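Long-range contacts in mannan endo-1,4-beta-mannosidase (Bacillus subtilis, PDB 3CBW), which hydrolyses internal beta-1,4 linkages of mannan, galactomannan and glucomannan and takes part in the breakdown of glucomannan: residues R40-A45 / P70-C75; D132-I137 / N194-L199; A272-G277 / T301-A306. The protein carries 3 engineered substitutions. One frame throughout, in Å; residues are numbered along the deposited sequence.

Contact 1 (R40-A45 / P70-C75); sequences RVLSGA and PAIYGC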
# COMPACT_ATOMS: atom_id res chain seq x y z
N ARG A 40 -8.14 -16.91 -2.91
CA ARG A 40 -6.97 -16.77 -2.05
C ARG A 40 -6.08 -15.56 -2.37
O ARG A 40 -5.06 -15.35 -1.71
CB ARG A 40 -6.15 -18.06 -2.03
CG ARG A 40 -5.79 -18.60 -3.39
CD ARG A 40 -5.05 -19.91 -3.24
NE ARG A 40 -3.66 -19.70 -2.87
CZ ARG A 40 -2.77 -20.68 -2.71
NH1 ARG A 40 -3.15 -21.95 -2.83
NH2 ARG A 40 -1.51 -20.39 -2.43
N VAL A 41 -6.47 -14.78 -3.38
CA VAL A 41 -5.75 -13.56 -3.74
C VAL A 41 -6.78 -12.46 -3.93
O VAL A 41 -7.59 -12.52 -4.86
CB VAL A 41 -4.93 -13.71 -5.05
CG1 VAL A 41 -4.15 -12.43 -5.34
CG2 VAL A 41 -3.97 -14.87 -4.98
N LEU A 42 -6.77 -11.46 -3.04
CA LEU A 42 -7.68 -10.34 -3.21
C LEU A 42 -7.31 -9.50 -4.42
O LEU A 42 -6.15 -9.16 -4.61
CB LEU A 42 -7.70 -9.44 -1.97
CG LEU A 42 -8.68 -9.82 -0.86
CD1 LEU A 42 -8.30 -11.14 -0.23
CD2 LEU A 42 -8.72 -8.74 0.20
N SER A 43 -8.30 -9.15 -5.23
CA SER A 43 -8.10 -8.14 -6.26
C SER A 43 -8.06 -6.75 -5.64
O SER A 43 -8.53 -6.53 -4.52
CB SER A 43 -9.22 -8.24 -7.29
OG SER A 43 -10.46 -8.05 -6.65
N GLY A 44 -7.50 -5.81 -6.38
CA GLY A 44 -7.35 -4.46 -5.87
C GLY A 44 -7.13 -3.50 -7.00
O GLY A 44 -6.58 -3.85 -8.05
N ALA A 45 -7.55 -2.27 -6.76
CA ALA A 45 -7.33 -1.19 -7.71
C ALA A 45 -7.11 0.13 -6.99
O ALA A 45 -7.73 0.39 -5.97
CB ALA A 45 -8.52 -1.05 -8.63
N PRO A 70 -13.05 -4.75 -7.51
CA PRO A 70 -11.85 -5.10 -6.74
C PRO A 70 -12.16 -5.24 -5.25
O PRO A 70 -12.93 -4.45 -4.68
CB PRO A 70 -10.91 -3.91 -6.98
CG PRO A 70 -11.78 -2.79 -7.46
CD PRO A 70 -12.93 -3.45 -8.19
N ALA A 71 -11.58 -6.25 -4.61
CA ALA A 71 -11.74 -6.39 -3.16
C ALA A 71 -11.14 -5.21 -2.39
O ALA A 71 -11.72 -4.75 -1.40
CB ALA A 71 -11.15 -7.71 -2.68
N ILE A 72 -9.99 -4.72 -2.85
CA ILE A 72 -9.30 -3.61 -2.21
C ILE A 72 -9.39 -2.37 -3.09
O ILE A 72 -9.22 -2.44 -4.31
CB ILE A 72 -7.82 -3.98 -1.98
CG1 ILE A 72 -7.73 -5.15 -1.00
CG2 ILE A 72 -7.02 -2.76 -1.49
CD1 ILE A 72 -6.38 -5.82 -0.98
N TYR A 73 -9.69 -1.22 -2.47
CA TYR A 73 -9.73 0.04 -3.21
C TYR A 73 -8.81 1.03 -2.54
O TYR A 73 -8.88 1.24 -1.32
CB TYR A 73 -11.15 0.58 -3.30
CG TYR A 73 -11.39 1.42 -4.54
CD1 TYR A 73 -11.17 0.90 -5.81
CD2 TYR A 73 -11.87 2.73 -4.43
CE1 TYR A 73 -11.41 1.67 -6.95
CE2 TYR A 73 -12.11 3.50 -5.58
CZ TYR A 73 -11.89 2.96 -6.83
OH TYR A 73 -12.15 3.69 -7.97
N GLY A 74 -7.92 1.62 -3.34
CA GLY A 74 -6.90 2.49 -2.81
C GLY A 74 -7.16 3.97 -3.01
O GLY A 74 -7.73 4.38 -4.02
N CYS A 75 -6.71 4.76 -2.03
CA CYS A 75 -6.66 6.22 -2.17
C CYS A 75 -5.30 6.69 -1.70
O CYS A 75 -4.66 6.06 -0.86
CB CYS A 75 -7.76 6.89 -1.33
SG CYS A 75 -7.61 8.74 -1.07
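Strands 41-49 and 72-79 of the TIM barrel pair in parallel here, as the first and last members of a beta-alpha-beta unit whose crossover is helix 57-66. Three backbone bonds set the ladder, with G44 opposite I72 and A45 opposite Y73: I72 N gives to S43 O (2.9 Å), A45 N to I72 O (3.0 Å) and G74 N to A45 O (2.9 Å). Next to these bonds, the S43 side chain adds another. With chi1 at 59°, its OG sits between the backbone N and the carbonyl carbon and takes the A71 N-H at 2.9 Å, an N-H...O angle of 158°; the same OG bonds N330 OD1. Replacing S43 by alanine removes OG, which is likely to leave A71 N without this acceptor and N330 OD1 without this partner. L42 crosses I72 at about a right angle, CD2 lying 3.9 Å from I72 CG1, while its CG rests 3.7 Å from A71 CB. On the face of A45 and Y73, the A45 methyl meets P70 CG at 3.9 Å and touches E58 and I62 of helix 57-66. These buried backbone N-H groups are satisfied by carbonyls and, at A71, by a hydroxyl.

Contact 2 (D132-I137 / N194-L199); sequences DQYKKI and NERISL. Engineered in segment 132-137: K136 (natural residue Asn).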
# COMPACT_ATOMS: atom_id res chain seq x y z
N ASP A 132 22.26 14.64 5.55
CA ASP A 132 22.17 15.71 6.54
C ASP A 132 20.77 16.33 6.56
O ASP A 132 20.22 16.62 7.64
CB ASP A 132 23.24 16.78 6.29
CG ASP A 132 24.64 16.38 6.75
OD1 ASP A 132 24.81 15.33 7.42
OD2 ASP A 132 25.59 17.12 6.43
N GLN A 133 20.17 16.52 5.39
CA GLN A 133 18.80 17.02 5.31
C GLN A 133 17.80 16.01 5.89
O GLN A 133 16.86 16.39 6.61
CB GLN A 133 18.42 17.33 3.87
CG GLN A 133 19.09 18.58 3.32
CD GLN A 133 18.82 18.76 1.84
OE1 GLN A 133 19.07 17.87 1.03
NE2 GLN A 133 18.28 19.92 1.49
N TYR A 134 18.01 14.74 5.58
CA TYR A 134 17.16 13.66 6.07
C TYR A 134 17.20 13.59 7.61
O TYR A 134 16.18 13.41 8.27
CB TYR A 134 17.63 12.35 5.45
CG TYR A 134 16.62 11.25 5.22
CD1 TYR A 134 16.36 10.80 3.93
CD2 TYR A 134 15.99 10.60 6.28
CE1 TYR A 134 15.49 9.75 3.69
CE2 TYR A 134 15.10 9.54 6.05
CZ TYR A 134 14.86 9.13 4.75
OH TYR A 134 14.00 8.08 4.53
N LYS A 135 18.39 13.77 8.18
CA LYS A 135 18.53 13.80 9.64
C LYS A 135 17.70 14.90 10.26
O LYS A 135 17.12 14.71 11.34
CB LYS A 135 19.99 13.95 10.07
CG LYS A 135 20.82 12.70 9.90
CD LYS A 135 22.31 12.98 10.09
CE LYS A 135 23.09 11.69 10.23
NZ LYS A 135 22.89 11.07 11.57
N LYS A 136 17.64 16.07 9.62
CA LYS A 136 16.84 17.18 10.13
C LYS A 136 15.35 16.83 10.15
O LYS A 136 14.65 17.18 11.10
CB LYS A 136 17.08 18.44 9.32
CG LYS A 136 18.49 19.00 9.47
CD LYS A 136 18.69 20.25 8.63
CE LYS A 136 20.05 20.89 8.89
NZ LYS A 136 20.20 22.14 8.11
N ILE A 137 14.88 16.15 9.11
CA ILE A 137 13.48 15.73 9.02
C ILE A 137 13.09 14.84 10.20
O ILE A 137 11.95 14.90 10.67
CB ILE A 137 13.22 15.02 7.66
CG1 ILE A 137 13.38 16.02 6.51
CG2 ILE A 137 11.84 14.31 7.66
CD1 ILE A 137 13.34 15.41 5.10
N ASN A 194 24.54 2.99 3.50
CA ASN A 194 24.21 2.40 4.79
C ASN A 194 23.53 3.40 5.71
O ASN A 194 22.59 3.05 6.43
CB ASN A 194 25.48 1.87 5.46
CG ASN A 194 25.99 0.61 4.80
OD1 ASN A 194 25.20 -0.26 4.43
ND2 ASN A 194 27.30 0.51 4.64
N GLU A 195 23.98 4.65 5.67
CA GLU A 195 23.36 5.69 6.47
C GLU A 195 21.93 5.96 6.01
O GLU A 195 21.04 6.11 6.85
CB GLU A 195 24.20 6.97 6.47
CG GLU A 195 23.59 8.13 7.28
CD GLU A 195 23.43 7.83 8.78
OE1 GLU A 195 24.02 6.85 9.29
OE2 GLU A 195 22.72 8.61 9.46
N ARG A 196 21.70 6.01 4.70
CA ARG A 196 20.33 6.20 4.19
C ARG A 196 19.40 5.07 4.63
O ARG A 196 18.25 5.33 5.01
CB ARG A 196 20.33 6.37 2.66
CG ARG A 196 18.94 6.55 2.04
CD ARG A 196 18.17 7.76 2.57
NE ARG A 196 18.95 9.00 2.51
CZ ARG A 196 18.73 10.01 1.67
NH1 ARG A 196 17.75 9.97 0.77
NH2 ARG A 196 19.52 11.08 1.75
N ILE A 197 19.89 3.83 4.58
CA ILE A 197 19.10 2.68 5.01
C ILE A 197 18.71 2.85 6.49
O ILE A 197 17.54 2.64 6.86
CB ILE A 197 19.88 1.37 4.75
CG1 ILE A 197 19.95 1.10 3.24
CG2 ILE A 197 19.28 0.19 5.52
CD1 ILE A 197 21.02 0.10 2.83
N SER A 198 19.66 3.25 7.33
CA SER A 198 19.39 3.47 8.75
C SER A 198 18.36 4.59 8.96
O SER A 198 17.42 4.46 9.77
CB SER A 198 20.68 3.81 9.49
OG SER A 198 20.39 4.08 10.85
N LEU A 199 18.55 5.69 8.25
CA LEU A 199 17.65 6.83 8.36
C LEU A 199 16.23 6.49 7.89
O LEU A 199 15.25 6.94 8.49
CB LEU A 199 18.20 8.04 7.60
CG LEU A 199 19.52 8.61 8.13
CD1 LEU A 199 20.06 9.67 7.15
CD2 LEU A 199 19.38 9.19 9.54
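K135 NZ and E195 OE2 form a salt bridge of 3.2 Å at the exposed margin of the contact. A bend at chi4 (-75°) brings the lysine nitrogen there; the two side chains cross at about a right angle, and K135 CE lies as near to E195 OE2 as NZ does. Closer to the backbone, K135 CG packs 3.8 Å from L199 CD2. The charged pair thus borders the apolar patch of Y134 and L199, while R196 meets the Y134 ring apart from it. Y134 CD1 stands over the centre of one guanidinium face, 3.4 Å from R196 CZ, with the ring and guanidinium planes 46° apart, so the meeting is tilted and no flat stack forms. Bends at chi2 and chi3 of R196 fold the chain back, and R196 CD comes 3.5 Å from Y134 CE1. Oxygens of N131, G185 and I129 take hydrogen bonds from R196 NE, NH1 and NH2 respectively, and this spread of bonds fixes the guanidinium in place beside the ring. The other flank of the tyrosine belongs to L199: Y134 CD2 lies 3.6 Å from L199 CB, and CE2 is a similar distance from the L199 carbonyl oxygen. Beyond the ring, Y134 OH bonds the W184 carbonyl oxygen, so the tyrosine is held at its tip as well as along both sides. Segments 132-137 and 194-199 run nearly parallel, their axes 14° apart and 10.6 Å from each other at closest approach, on helices 131-138 and 194-214. Further along 194-214, Y200 and L203 also touch Y134, whereas I137 on the first helix turns to L148 of helix 143-163 and to the loop residues P118 and I129.

Contact 3 (A272-G277 / T301-A306); sequences AFTEVG and TIYFLA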
# COMPACT_ATOMS: atom_id res chain seq x y z
N ALA A 272 2.22 -9.47 -0.53
CA ALA A 272 1.29 -8.97 -1.54
C ALA A 272 2.01 -8.26 -2.66
O ALA A 272 3.14 -7.81 -2.50
CB ALA A 272 0.29 -8.03 -0.89
N PHE A 273 1.36 -8.20 -3.82
CA PHE A 273 1.79 -7.29 -4.88
C PHE A 273 1.10 -5.95 -4.66
O PHE A 273 -0.06 -5.74 -5.04
CB PHE A 273 1.49 -7.87 -6.27
CG PHE A 273 2.51 -8.89 -6.69
CD1 PHE A 273 3.81 -8.48 -7.00
CD2 PHE A 273 2.23 -10.24 -6.70
CE1 PHE A 273 4.79 -9.40 -7.34
CE2 PHE A 273 3.21 -11.17 -7.06
CZ PHE A 273 4.49 -10.74 -7.37
N THR A 274 1.80 -5.09 -3.94
CA THR A 274 1.22 -3.89 -3.36
C THR A 274 0.94 -2.79 -4.38
O THR A 274 0.15 -1.90 -4.10
CB THR A 274 2.09 -3.41 -2.20
OG1 THR A 274 3.46 -3.44 -2.61
CG2 THR A 274 1.92 -4.33 -1.00
N GLU A 275 1.59 -2.87 -5.54
CA GLU A 275 1.25 -2.11 -6.76
C GLU A 275 1.60 -3.00 -7.93
O GLU A 275 2.60 -3.73 -7.90
CB GLU A 275 2.06 -0.84 -6.94
CG GLU A 275 1.68 0.25 -6.01
CD GLU A 275 2.21 1.63 -6.41
OE1 GLU A 275 2.53 1.91 -7.59
OE2 GLU A 275 2.32 2.46 -5.52
N VAL A 276 0.79 -2.96 -8.97
CA VAL A 276 1.11 -3.68 -10.20
C VAL A 276 0.65 -2.88 -11.40
O VAL A 276 -0.37 -2.20 -11.35
CB VAL A 276 0.52 -5.14 -10.24
CG1 VAL A 276 -0.95 -5.16 -10.06
CG2 VAL A 276 0.85 -5.86 -11.55
N GLY A 277 1.41 -2.97 -12.47
CA GLY A 277 0.93 -2.52 -13.76
C GLY A 277 1.96 -2.72 -14.84
O GLY A 277 3.10 -3.11 -14.56
N THR A 301 1.14 -14.94 -2.39
CA THR A 301 0.50 -13.65 -2.62
C THR A 301 -0.92 -13.63 -2.05
O THR A 301 -1.75 -14.49 -2.38
CB THR A 301 0.41 -13.35 -4.12
OG1 THR A 301 1.73 -13.32 -4.67
CG2 THR A 301 -0.25 -12.00 -4.36
N ILE A 302 -1.21 -12.64 -1.21
CA ILE A 302 -2.55 -12.50 -0.64
C ILE A 302 -3.41 -11.43 -1.31
O ILE A 302 -4.62 -11.45 -1.15
CB ILE A 302 -2.53 -12.28 0.89
CG1 ILE A 302 -1.85 -10.96 1.27
CG2 ILE A 302 -1.89 -13.49 1.59
CD1 ILE A 302 -2.16 -10.51 2.70
N TYR A 303 -2.80 -10.50 -2.04
CA TYR A 303 -3.55 -9.51 -2.80
C TYR A 303 -2.69 -8.89 -3.86
O TYR A 303 -1.46 -8.97 -3.81
CB TYR A 303 -4.18 -8.44 -1.90
CG TYR A 303 -3.35 -7.28 -1.37
CD1 TYR A 303 -3.05 -6.18 -2.18
CD2 TYR A 303 -3.00 -7.20 -0.03
CE1 TYR A 303 -2.36 -5.07 -1.67
CE2 TYR A 303 -2.32 -6.10 0.48
CZ TYR A 303 -2.01 -5.04 -0.34
OH TYR A 303 -1.35 -3.95 0.18
N PHE A 304 -3.34 -8.28 -4.85
CA PHE A 304 -2.67 -7.37 -5.77
C PHE A 304 -3.44 -6.06 -5.83
O PHE A 304 -4.66 -6.05 -5.60
CB PHE A 304 -2.52 -7.97 -7.18
CG PHE A 304 -3.82 -8.18 -7.91
CD1 PHE A 304 -4.41 -7.14 -8.63
CD2 PHE A 304 -4.45 -9.41 -7.88
CE1 PHE A 304 -5.61 -7.34 -9.30
CE2 PHE A 304 -5.65 -9.62 -8.54
CZ PHE A 304 -6.23 -8.59 -9.26
N LEU A 305 -2.74 -4.97 -6.13
CA LEU A 305 -3.38 -3.67 -6.30
C LEU A 305 -2.90 -3.08 -7.61
O LEU A 305 -1.77 -2.60 -7.70
CB LEU A 305 -3.07 -2.72 -5.13
CG LEU A 305 -3.78 -1.36 -5.19
CD1 LEU A 305 -4.99 -1.36 -4.31
CD2 LEU A 305 -2.86 -0.19 -4.81
N ALA A 306 -3.72 -3.20 -8.64
CA ALA A 306 -3.38 -2.65 -9.93
C ALA A 306 -3.59 -1.16 -9.92
O ALA A 306 -4.54 -0.66 -9.29
CB ALA A 306 -4.19 -3.31 -11.03
O HOH W 1 -1.09 -1.98 -1.62
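Y303 reaches from its strand past A272 and on to T274. Its CB, with chi1 at 80°, places CG between the backbone N and the carbonyl carbon, which turns a ring face to the A272 methyl. That methyl sits over the ring in a CH-pi contact, A272 CB 3.5 Å from the Y303 centroid and 14° off the normal, nearest to CD2 and CE2. Farther out, CZ and OH approach the T274 methyl, with CG2 3.5 Å from Y303 OH. At its tip OH donates to a water in the plane of the ring (2.7 Å), and that water donates to T274 O (2.8 Å).

Between the backbones F273 N bonds Y303 O and L305 N bonds F273 O (3.0 Å), in parallel register. A beta bulge then shifts the register by one, and V276 N takes up L305 O at 2.9 Å. On the face of F273, F304 and V276, the V276 CG1 methyl packs 3.9 Å from A306 CB. The corner falls at E275, probably the catalytic nucleophile, whose carboxylate bonds Y251 OH and forms a salt bridge with R172. The bulge accompanies this corner, after which bonding resumes at V276 N, and the water carries the buried T274 carbonyl to a tyrosine hydroxyl; together these bonds hold the backbone on both sides of E275.

Contacts 1 and 3 are buried and belong to one continuous parallel sheet: strand 41-49 bonds strand 301-306, with L42 N and O joined to I302 O and F304 N, and I72 CD1 packs against the Y303 ring. Both rest on backbone ladders between beta-alpha-beta partners, but contact 1 adds a serine hydroxyl, whereas contact 3 adds a bulge, a ring-methyl contact and a water. Contact 2 lies at the periphery, about 33 Å from contact 1 and 29 Å from contact 3 between centres. It joins two helices without any hydrogen bond between its segments, through a buried tyrosine-arginine-leucine cluster and a salt bridge at the exposed margin.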